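Local atomic coordinates of uncharacterized conserved protein (Methanopyrus kandleri AV19, PDB entry 2QYA), a protein that is of unknown function but belongs to the DUF424 family and assembles as a pair of identical chains. Residues D15-A20 with D68-A73; A73-G78 with H104-I109; L31-R36 with G97-V102. The protein carries 2 engineered substitutions. All coordinates share one frame; numbering follows the deposited sequence.

Interaction 1: residues D15-A20 with D68-A73; sequences DTVVLA and DEKTVA
Val17 is the pivot of a parallel ladder: its N donates to Thr71 O at 2.8 Å, almost straight at 172°, and its O accepts from Ala73 N. The ladder extends one step each way, through Thr71 N to Asp15 O and Leu19 N to Ala73 O, both 2.9 Å. The CA-H groups of Thr16, Val18 and Val72 add lesser contacts to the same carbonyls.

Apolar contact falls on the face carrying Val17 and Val72, where Leu19 CD1 meets Val72 CG1 at 3.7 Å. Val17 CG2 reaches the first side-chain carbon of Lys70, whose chain runs across it at about a right angle.

Lys70 is held by both polar and aromatic partners. A bend at chi2 (-76°) folds the chain back over the Asp15 backbone, with CD 3.5 Å from Asp15 O, and carries NZ to the carbonyl of Gly14; Phe44 of the second subunit adds a cation-pi contact. Replacing this lysine by alanine is likely to leave the Gly14 carbonyl without its NZ partner, deprive Phe44 of its cation and open a gap beside Asp15.

Helix 52-66 packs beneath the apolar face, Tyr66 touching Val17 and Val72, and Ile59 and Ala62 touching Leu19. Strand 6-13 pairs with the far edge of strand 16-23, while the backbone of Val72 hydrogen-bonds to that of Ile109 in strand 103-109.

Interaction 2: residues A73-G78 with H104-I109; sequences AINALG and HVQMYI. Engineered in segment 104-109: Met107 (natural residue Ile).
The side-chain amides of Asn75 and Gln106 run alongside each other, pointing the same way with their planes turned 65° apart. Asn75 ND2 comes within 3.1 Å of Gln106 OE1, but the angle is too poor for a hydrogen bond; that oxygen instead bonds to Thr71 OG1 of the second subunit. Two rings flank the amides on this face. Ala73 CB approaches the Tyr108 ring at a slant, 3.8 Å from CD1, and that ring also packs edge-to-face with Tyr108 of the second subunit. The His104 ring sits by Ala76 O, 3.4 Å from CD2, and Leu77 CD1 adjoins it.

The other face is apolar. Ile74 CD1 lies 3.6 Å from Ile109 CD1 and 3.9 Å from SD of the engineered Met107. Val105 sets CG1 between its backbone N and carbonyl carbon (chi1 79°), which brings that methyl onto Ala76 CB. Between the faces, Ile74 with Met107 and Ala76 with Val105 form antiparallel hydrogen-bonded pairs, each closed by two backbone bonds.

The chemistry thus divides by face: hydrocarbon turns toward helix 79-87, where Val85 touches Ala76, Val105 and Met107, whereas polar and aromatic groups serve the subunit interface, His104 NE2 bonding to Asp15 OD2 of the second subunit.

Interaction 3: residues L31-R36 with G97-V102; sequences LKYKGR and GELGGV
Tyr33 lays one face of its ring against Leu99, whose CG stands 4.2 Å from the ring centroid and only 18° off the ring normal, a CH-pi contact displaced toward the rim. The methyl CD1 of Leu99 continues the overlap at the phenol end, 3.7 Å from Tyr33 CZ. At the root of the same side chain, Tyr33 CB rests on Gly100 CA at 3.6 Å, and the two segments therefore meet along the length of the tyrosine.

Leu31 supplies the second area of contact. With CG opposite its own carbonyl carbon (chi1 -48°) and chi2 extended, it presents both methyls: CD1 touches the backbone O of Leu99 at 3.6 Å, and CD2 meets Val102 CG2 at 4.0 Å, the two side chains crossing at roughly a right angle. Gly100 fits between Leu31 and Tyr33 for want of a side chain, since a CB there would press on Leu31 CB; its positive phi also favours glycine.

No hydrogen bond joins the segments. Each is braced internally instead. In 97-102, Gly101 N donates to Glu98 OE2 at 2.8 Å, from well above the carboxylate plane. In 31-36, Arg36 N bonds to Tyr33 O at 2.9 Å, and a weak bond returns from Tyr33 N to Arg36 O. Pro114 of the second subunit packs on Tyr33.

Such a pair of bonds closing a type I' turn, with Lys34 and Gly35 at its corners, defines a two-residue beta hairpin; here strands 30-33 and 36-39 form it, and one flank leans on the glycine-rich bend leading into strand 103-109.

Overall arrangement
Together the three contacts illustrate how packing changes from core to surface. Interactions 1 and 2 share strand 71-77, which pairs in parallel with strand 16-23 and antiparallel with strand 103-109; they meet at Ala73 and are further joined where Val72 O approaches Ile109 N. The first is wholly buried and the second partly so, and both rest on backbone ladders with apolar side chains toward helices. Interaction 3, its centre about 17 Å from the chain's centre, is a surface contact in which side chains pack on side chains and on bare backbone, with no hydrogen bond between the segments. It still adjoins interaction 2 through strands 97-98 and 103-109, His104 N lying 3.2 Å from Gly97 O. All three touch the second subunit.

Interaction 1: residues D15-A20 with D68-A73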
loop_
_atom_site.group_PDB
_atom_site.type_symbol
_atom_site.label_atom_id
_atom_site.label_comp_id
_atom_site.label_asym_id
_atom_site.label_seq_id
_atom_site.Cartn_x
_atom_site.Cartn_y
_atom_site.Cartn_z
ATOM N N ASP A 15 6.182 -1.525 -4.988
ATOM C CA ASP A 15 6.665 -2.686 -4.194
ATOM C C ASP A 15 5.599 -3.287 -3.311
ATOM O O ASP A 15 5.904 -4.199 -2.532
ATOM C CB ASP A 15 7.808 -2.256 -3.291
ATOM C CG ASP A 15 8.955 -1.696 -4.054
ATOM O OD1 ASP A 15 9.577 -2.458 -4.805
ATOM O OD2 ASP A 15 9.256 -0.499 -3.903
ATOM N N THR A 16 4.359 -2.809 -3.475
ATOM C CA THR A 16 3.269 -2.894 -2.491
ATOM C C THR A 16 1.991 -3.569 -3.062
ATOM O O THR A 16 1.477 -3.168 -4.118
ATOM C CB THR A 16 2.853 -1.460 -2.031
ATOM O OG1 THR A 16 4.000 -0.681 -1.667
ATOM C CG2 THR A 16 1.906 -1.504 -0.837
ATOM N N VAL A 17 1.467 -4.579 -2.362
ATOM C CA VAL A 17 0.122 -5.099 -2.672
ATOM C C VAL A 17 -0.710 -4.805 -1.443
ATOM O O VAL A 17 -0.352 -5.199 -0.321
ATOM C CB VAL A 17 0.109 -6.616 -2.977
ATOM C CG1 VAL A 17 -1.323 -7.156 -3.083
ATOM C CG2 VAL A 17 0.852 -6.926 -4.236
ATOM N N VAL A 18 -1.782 -4.063 -1.656
ATOM C CA VAL A 18 -2.741 -3.787 -0.629
ATOM C C VAL A 18 -3.966 -4.690 -0.790
ATOM O O VAL A 18 -4.628 -4.715 -1.859
ATOM C CB VAL A 18 -3.177 -2.295 -0.592
ATOM C CG1 VAL A 18 -3.901 -1.990 0.729
ATOM C CG2 VAL A 18 -1.958 -1.358 -0.676
ATOM N N LEU A 19 -4.258 -5.432 0.279
ATOM C CA LEU A 19 -5.477 -6.197 0.389
ATOM C C LEU A 19 -6.325 -5.477 1.411
ATOM O O LEU A 19 -5.965 -5.413 2.599
ATOM C CB LEU A 19 -5.198 -7.637 0.818
ATOM C CG LEU A 19 -3.984 -8.405 0.263
ATOM C CD1 LEU A 19 -3.875 -9.816 0.841
ATOM C CD2 LEU A 19 -4.005 -8.479 -1.217
ATOM N N ALA A 20 -7.412 -4.864 0.937
ATOM C CA ALA A 20 -8.344 -4.164 1.807
ATOM C C ALA A 20 -9.685 -4.914 1.913
ATOM O O ALA A 20 -10.264 -5.334 0.912
ATOM C CB ALA A 20 -8.566 -2.722 1.346
ATOM N N ASP A 68 7.633 -13.495 -1.836
ATOM C CA ASP A 68 9.033 -13.276 -2.201
ATOM C C ASP A 68 9.191 -12.045 -3.076
ATOM O O ASP A 68 10.267 -11.793 -3.601
ATOM C CB ASP A 68 9.631 -14.471 -2.958
ATOM C CG ASP A 68 9.757 -15.732 -2.105
ATOM O OD1 ASP A 68 10.084 -15.672 -0.915
ATOM O OD2 ASP A 68 9.559 -16.821 -2.650
ATOM N N GLU A 69 8.130 -11.281 -3.265
ATOM C CA GLU A 69 8.176 -10.271 -4.302
ATOM C C GLU A 69 7.727 -8.883 -3.906
ATOM O O GLU A 69 8.225 -7.888 -4.444
ATOM C CB GLU A 69 7.391 -10.758 -5.518
ATOM C CG GLU A 69 8.299 -11.480 -6.494
ATOM C CD GLU A 69 7.676 -12.726 -7.047
ATOM O OE1 GLU A 69 6.453 -12.688 -7.343
ATOM O OE2 GLU A 69 8.416 -13.739 -7.182
ATOM N N LYS A 70 6.789 -8.809 -2.974
ATOM C CA LYS A 70 6.223 -7.533 -2.634
ATOM C C LYS A 70 5.952 -7.514 -1.157
ATOM O O LYS A 70 5.827 -8.571 -0.528
ATOM C CB LYS A 70 4.889 -7.316 -3.401
ATOM C CG LYS A 70 4.982 -7.351 -4.923
ATOM C CD LYS A 70 5.588 -6.078 -5.479
ATOM C CE LYS A 70 5.954 -6.271 -6.965
ATOM N NZ LYS A 70 6.438 -4.998 -7.614
ATOM N N THR A 71 5.849 -6.314 -0.604
ATOM C CA THR A 71 5.231 -6.124 0.703
ATOM C C THR A 71 3.704 -6.203 0.554
ATOM O O THR A 71 3.131 -5.553 -0.334
ATOM C CB THR A 71 5.655 -4.795 1.327
ATOM O OG1 THR A 71 7.063 -4.857 1.568
ATOM C CG2 THR A 71 4.933 -4.544 2.666
ATOM N N VAL A 72 3.061 -6.986 1.427
ATOM C CA VAL A 72 1.604 -7.113 1.443
ATOM C C VAL A 72 1.096 -6.344 2.657
ATOM O O VAL A 72 1.448 -6.672 3.805
ATOM C CB VAL A 72 1.140 -8.600 1.468
ATOM C CG1 VAL A 72 -0.389 -8.720 1.657
ATOM C CG2 VAL A 72 1.586 -9.338 0.200
ATOM N N ALA A 73 0.340 -5.273 2.404
ATOM C CA ALA A 73 -0.288 -4.489 3.461
ATOM C C ALA A 73 -1.738 -4.880 3.498
ATOM O O ALA A 73 -2.407 -4.870 2.443
ATOM C CB ALA A 73 -0.137 -2.992 3.177
#

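Interaction 2: residues A73-G78 with H104-I109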
loop_
_atom_site.group_PDB
_atom_site.type_symbol
_atom_site.label_atom_id
_atom_site.label_comp_id
_atom_site.label_asym_id
_atom_site.label_seq_id
_atom_site.Cartn_x
_atom_site.Cartn_y
_atom_site.Cartn_z
ATOM N N ALA A 73 0.340 -5.273 2.404
ATOM C CA ALA A 73 -0.288 -4.489 3.461
ATOM C C ALA A 73 -1.738 -4.880 3.498
ATOM O O ALA A 73 -2.407 -4.870 2.443
ATOM C CB ALA A 73 -0.137 -2.992 3.177
ATOM N N ILE A 74 -2.216 -5.278 4.675
ATOM C CA ILE A 74 -3.623 -5.642 4.885
ATOM C C ILE A 74 -4.288 -4.633 5.806
ATOM O O ILE A 74 -3.741 -4.249 6.847
ATOM C CB ILE A 74 -3.776 -7.065 5.485
ATOM C CG1 ILE A 74 -3.098 -8.092 4.567
ATOM C CG2 ILE A 74 -5.282 -7.414 5.783
ATOM C CD1 ILE A 74 -2.667 -9.347 5.240
ATOM N N ASN A 75 -5.458 -4.182 5.376
ATOM C CA ASN A 75 -6.302 -3.296 6.131
ATOM C C ASN A 75 -7.687 -3.944 6.129
ATOM O O ASN A 75 -8.236 -4.207 5.060
ATOM C CB ASN A 75 -6.408 -1.924 5.463
ATOM C CG ASN A 75 -5.184 -1.572 4.620
ATOM O OD1 ASN A 75 -5.318 -1.292 3.424
ATOM N ND2 ASN A 75 -3.980 -1.593 5.234
ATOM N N ALA A 76 -8.224 -4.211 7.321
ATOM C CA ALA A 76 -9.573 -4.748 7.475
ATOM C C ALA A 76 -10.407 -3.906 8.444
ATOM O O ALA A 76 -9.954 -3.552 9.532
ATOM C CB ALA A 76 -9.515 -6.221 7.885
ATOM N N LEU A 77 -11.599 -3.523 8.002
ATOM C CA LEU A 77 -12.521 -2.745 8.782
ATOM C C LEU A 77 -13.894 -3.458 8.889
ATOM O O LEU A 77 -14.579 -3.704 7.867
ATOM C CB LEU A 77 -12.683 -1.346 8.173
ATOM C CG LEU A 77 -13.632 -0.375 8.894
ATOM C CD1 LEU A 77 -13.056 0.154 10.242
ATOM C CD2 LEU A 77 -14.081 0.778 7.960
ATOM N N GLY A 78 -14.298 -3.745 10.131
ATOM C CA GLY A 78 -15.544 -4.455 10.427
ATOM C C GLY A 78 -15.342 -5.809 11.075
ATOM O O GLY A 78 -14.292 -6.439 10.953
ATOM N N HIS A 104 -10.927 -3.259 13.673
ATOM C CA HIS A 104 -9.998 -2.796 12.658
ATOM C C HIS A 104 -8.680 -3.503 12.865
ATOM O O HIS A 104 -8.283 -3.739 13.994
ATOM C CB HIS A 104 -9.810 -1.289 12.766
ATOM C CG HIS A 104 -8.865 -0.710 11.754
ATOM N ND1 HIS A 104 -7.584 -0.320 12.072
ATOM C CD2 HIS A 104 -9.034 -0.411 10.443
ATOM C CE1 HIS A 104 -6.996 0.174 10.999
ATOM N NE2 HIS A 104 -7.853 0.130 9.996
ATOM N N VAL A 105 -8.047 -3.900 11.769
ATOM C CA VAL A 105 -6.678 -4.390 11.797
ATOM C C VAL A 105 -5.882 -3.845 10.595
ATOM O O VAL A 105 -6.410 -3.730 9.480
ATOM C CB VAL A 105 -6.569 -5.931 11.943
ATOM C CG1 VAL A 105 -6.819 -6.690 10.617
ATOM C CG2 VAL A 105 -5.159 -6.294 12.528
ATOM N N GLN A 106 -4.629 -3.460 10.869
ATOM C CA GLN A 106 -3.633 -3.128 9.849
ATOM C C GLN A 106 -2.363 -3.979 10.057
ATOM O O GLN A 106 -1.841 -4.068 11.199
ATOM C CB GLN A 106 -3.331 -1.639 9.907
ATOM C CG GLN A 106 -2.658 -1.067 8.637
ATOM C CD GLN A 106 -3.230 0.294 8.216
ATOM O OE1 GLN A 106 -3.019 0.741 7.094
ATOM N NE2 GLN A 106 -3.953 0.943 9.113
ATOM N N MET A 107 -1.897 -4.622 8.974
ATOM C CA MET A 107 -0.742 -5.508 8.978
ATOM C C MET A 107 0.201 -5.223 7.780
ATOM O O MET A 107 -0.252 -4.952 6.663
ATOM C CB MET A 107 -1.132 -6.980 8.834
ATOM C CG MET A 107 -2.336 -7.524 9.587
ATOM S SD MET A 107 -2.456 -9.294 9.182
ATOM C CE MET A 107 -0.886 -9.900 9.738
ATOM N N TYR A 108 1.505 -5.313 8.011
ATOM C CA TYR A 108 2.479 -5.238 6.940
ATOM C C TYR A 108 3.224 -6.537 6.955
ATOM O O TYR A 108 3.791 -6.930 7.989
ATOM C CB TYR A 108 3.428 -4.076 7.132
ATOM C CG TYR A 108 2.698 -2.754 7.161
ATOM C CD1 TYR A 108 2.331 -2.117 5.963
ATOM C CD2 TYR A 108 2.314 -2.176 8.373
ATOM C CE1 TYR A 108 1.630 -0.929 5.965
ATOM C CE2 TYR A 108 1.630 -0.967 8.393
ATOM C CZ TYR A 108 1.284 -0.358 7.175
ATOM O OH TYR A 108 0.600 0.834 7.173
ATOM N N ILE A 109 3.185 -7.233 5.826
ATOM C CA ILE A 109 3.838 -8.507 5.699
ATOM C C ILE A 109 4.893 -8.271 4.668
ATOM O O ILE A 109 4.577 -8.137 3.481
ATOM C CB ILE A 109 2.869 -9.587 5.249
ATOM C CG1 ILE A 109 1.668 -9.657 6.209
ATOM C CG2 ILE A 109 3.588 -10.959 5.155
ATOM C CD1 ILE A 109 0.601 -10.681 5.820
#

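Interaction 3: residues L31-R36 with G97-V102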
loop_
_atom_site.group_PDB
_atom_site.type_symbol
_atom_site.label_atom_id
_atom_site.label_comp_id
_atom_site.label_asym_id
_atom_site.label_seq_id
_atom_site.Cartn_x
_atom_site.Cartn_y
_atom_site.Cartn_z
ATOM N N LEU A 31 -17.669 7.203 10.583
ATOM C CA LEU A 31 -17.285 6.781 11.914
ATOM C C LEU A 31 -16.528 7.902 12.590
ATOM O O LEU A 31 -15.607 8.491 12.012
ATOM C CB LEU A 31 -16.432 5.505 11.881
ATOM C CG LEU A 31 -16.870 4.295 11.044
ATOM C CD1 LEU A 31 -15.800 3.222 11.130
ATOM C CD2 LEU A 31 -18.219 3.748 11.499
ATOM N N LYS A 32 -16.935 8.192 13.817
ATOM C CA LYS A 32 -16.310 9.230 14.612
ATOM C C LYS A 32 -15.501 8.578 15.719
ATOM O O LYS A 32 -15.979 7.659 16.378
ATOM C CB LYS A 32 -17.375 10.168 15.188
ATOM C CG LYS A 32 -17.710 11.365 14.294
ATOM C CD LYS A 32 -18.908 12.160 14.836
ATOM C CE LYS A 32 -18.798 13.670 14.562
ATOM N NZ LYS A 32 -18.745 14.017 13.100
ATOM N N TYR A 33 -14.264 9.028 15.907
ATOM C CA TYR A 33 -13.466 8.540 17.028
ATOM C C TYR A 33 -12.382 9.542 17.456
ATOM O O TYR A 33 -11.582 10.009 16.636
ATOM C CB TYR A 33 -12.913 7.126 16.744
ATOM C CG TYR A 33 -11.550 7.080 16.091
ATOM C CD1 TYR A 33 -11.361 7.528 14.785
ATOM C CD2 TYR A 33 -10.446 6.585 16.789
ATOM C CE1 TYR A 33 -10.107 7.493 14.197
ATOM C CE2 TYR A 33 -9.189 6.544 16.209
ATOM C CZ TYR A 33 -9.025 7.001 14.917
ATOM O OH TYR A 33 -7.778 6.963 14.342
ATOM N N LYS A 34 -12.395 9.869 18.750
ATOM C CA LYS A 34 -11.532 10.898 19.359
ATOM C C LYS A 34 -11.378 12.178 18.521
ATOM O O LYS A 34 -10.264 12.667 18.305
ATOM C CB LYS A 34 -10.170 10.317 19.769
ATOM C CG LYS A 34 -10.199 9.515 21.074
ATOM C CD LYS A 34 -8.953 9.784 21.944
ATOM C CE LYS A 34 -8.719 8.665 22.972
ATOM N NZ LYS A 34 -7.620 8.944 23.978
ATOM N N GLY A 35 -12.508 12.712 18.059
ATOM C CA GLY A 35 -12.531 13.961 17.295
ATOM C C GLY A 35 -12.346 13.798 15.799
ATOM O O GLY A 35 -12.452 14.771 15.049
ATOM N N ARG A 36 -12.061 12.569 15.366
ATOM C CA ARG A 36 -11.887 12.267 13.944
ATOM C C ARG A 36 -13.200 11.935 13.240
ATOM O O ARG A 36 -14.220 11.657 13.874
ATOM C CB ARG A 36 -10.896 11.115 13.731
ATOM C CG ARG A 36 -9.443 11.541 13.685
ATOM C CD ARG A 36 -8.544 10.488 12.994
ATOM N NE ARG A 36 -8.433 10.682 11.543
ATOM C CZ ARG A 36 -7.847 11.728 10.952
ATOM N NH1 ARG A 36 -7.318 12.720 11.664
ATOM N NH2 ARG A 36 -7.804 11.790 9.629
ATOM N N GLY A 97 -7.563 -4.726 16.367
ATOM C CA GLY A 97 -7.827 -3.464 17.035
ATOM C C GLY A 97 -9.262 -3.032 16.839
ATOM O O GLY A 97 -10.153 -3.863 16.679
ATOM N N GLU A 98 -9.481 -1.726 16.882
ATOM C CA GLU A 98 -10.791 -1.168 16.635
ATOM C C GLU A 98 -10.612 0.270 16.218
ATOM O O GLU A 98 -9.607 0.900 16.562
ATOM C CB GLU A 98 -11.693 -1.251 17.878
ATOM C CG GLU A 98 -11.534 -0.075 18.824
ATOM C CD GLU A 98 -12.871 0.514 19.230
ATOM O OE1 GLU A 98 -13.765 -0.281 19.641
ATOM O OE2 GLU A 98 -13.017 1.760 19.120
ATOM N N LEU A 99 -11.580 0.788 15.475
ATOM C CA LEU A 99 -11.519 2.156 14.986
ATOM C C LEU A 99 -12.918 2.742 14.907
ATOM O O LEU A 99 -13.635 2.513 13.936
ATOM C CB LEU A 99 -10.855 2.192 13.609
ATOM C CG LEU A 99 -9.962 3.400 13.329
ATOM C CD1 LEU A 99 -8.710 3.395 14.248
ATOM C CD2 LEU A 99 -9.585 3.450 11.832
ATOM N N GLY A 100 -13.304 3.489 15.936
ATOM C CA GLY A 100 -14.643 4.065 16.028
ATOM C C GLY A 100 -15.656 3.049 16.511
ATOM O O GLY A 100 -16.762 2.973 15.974
ATOM N N GLY A 101 -15.269 2.255 17.509
ATOM C CA GLY A 101 -16.124 1.178 18.020
ATOM C C GLY A 101 -16.273 0.000 17.070
ATOM O O GLY A 101 -16.941 -0.999 17.410
ATOM N N VAL A 102 -15.660 0.109 15.884
ATOM C CA VAL A 102 -15.706 -0.950 14.857
ATOM C C VAL A 102 -14.364 -1.678 14.779
ATOM O O VAL A 102 -13.332 -1.025 14.741
ATOM C CB VAL A 102 -16.055 -0.377 13.457
ATOM C CG1 VAL A 102 -16.135 -1.506 12.424
ATOM C CG2 VAL A 102 -17.379 0.388 13.489
#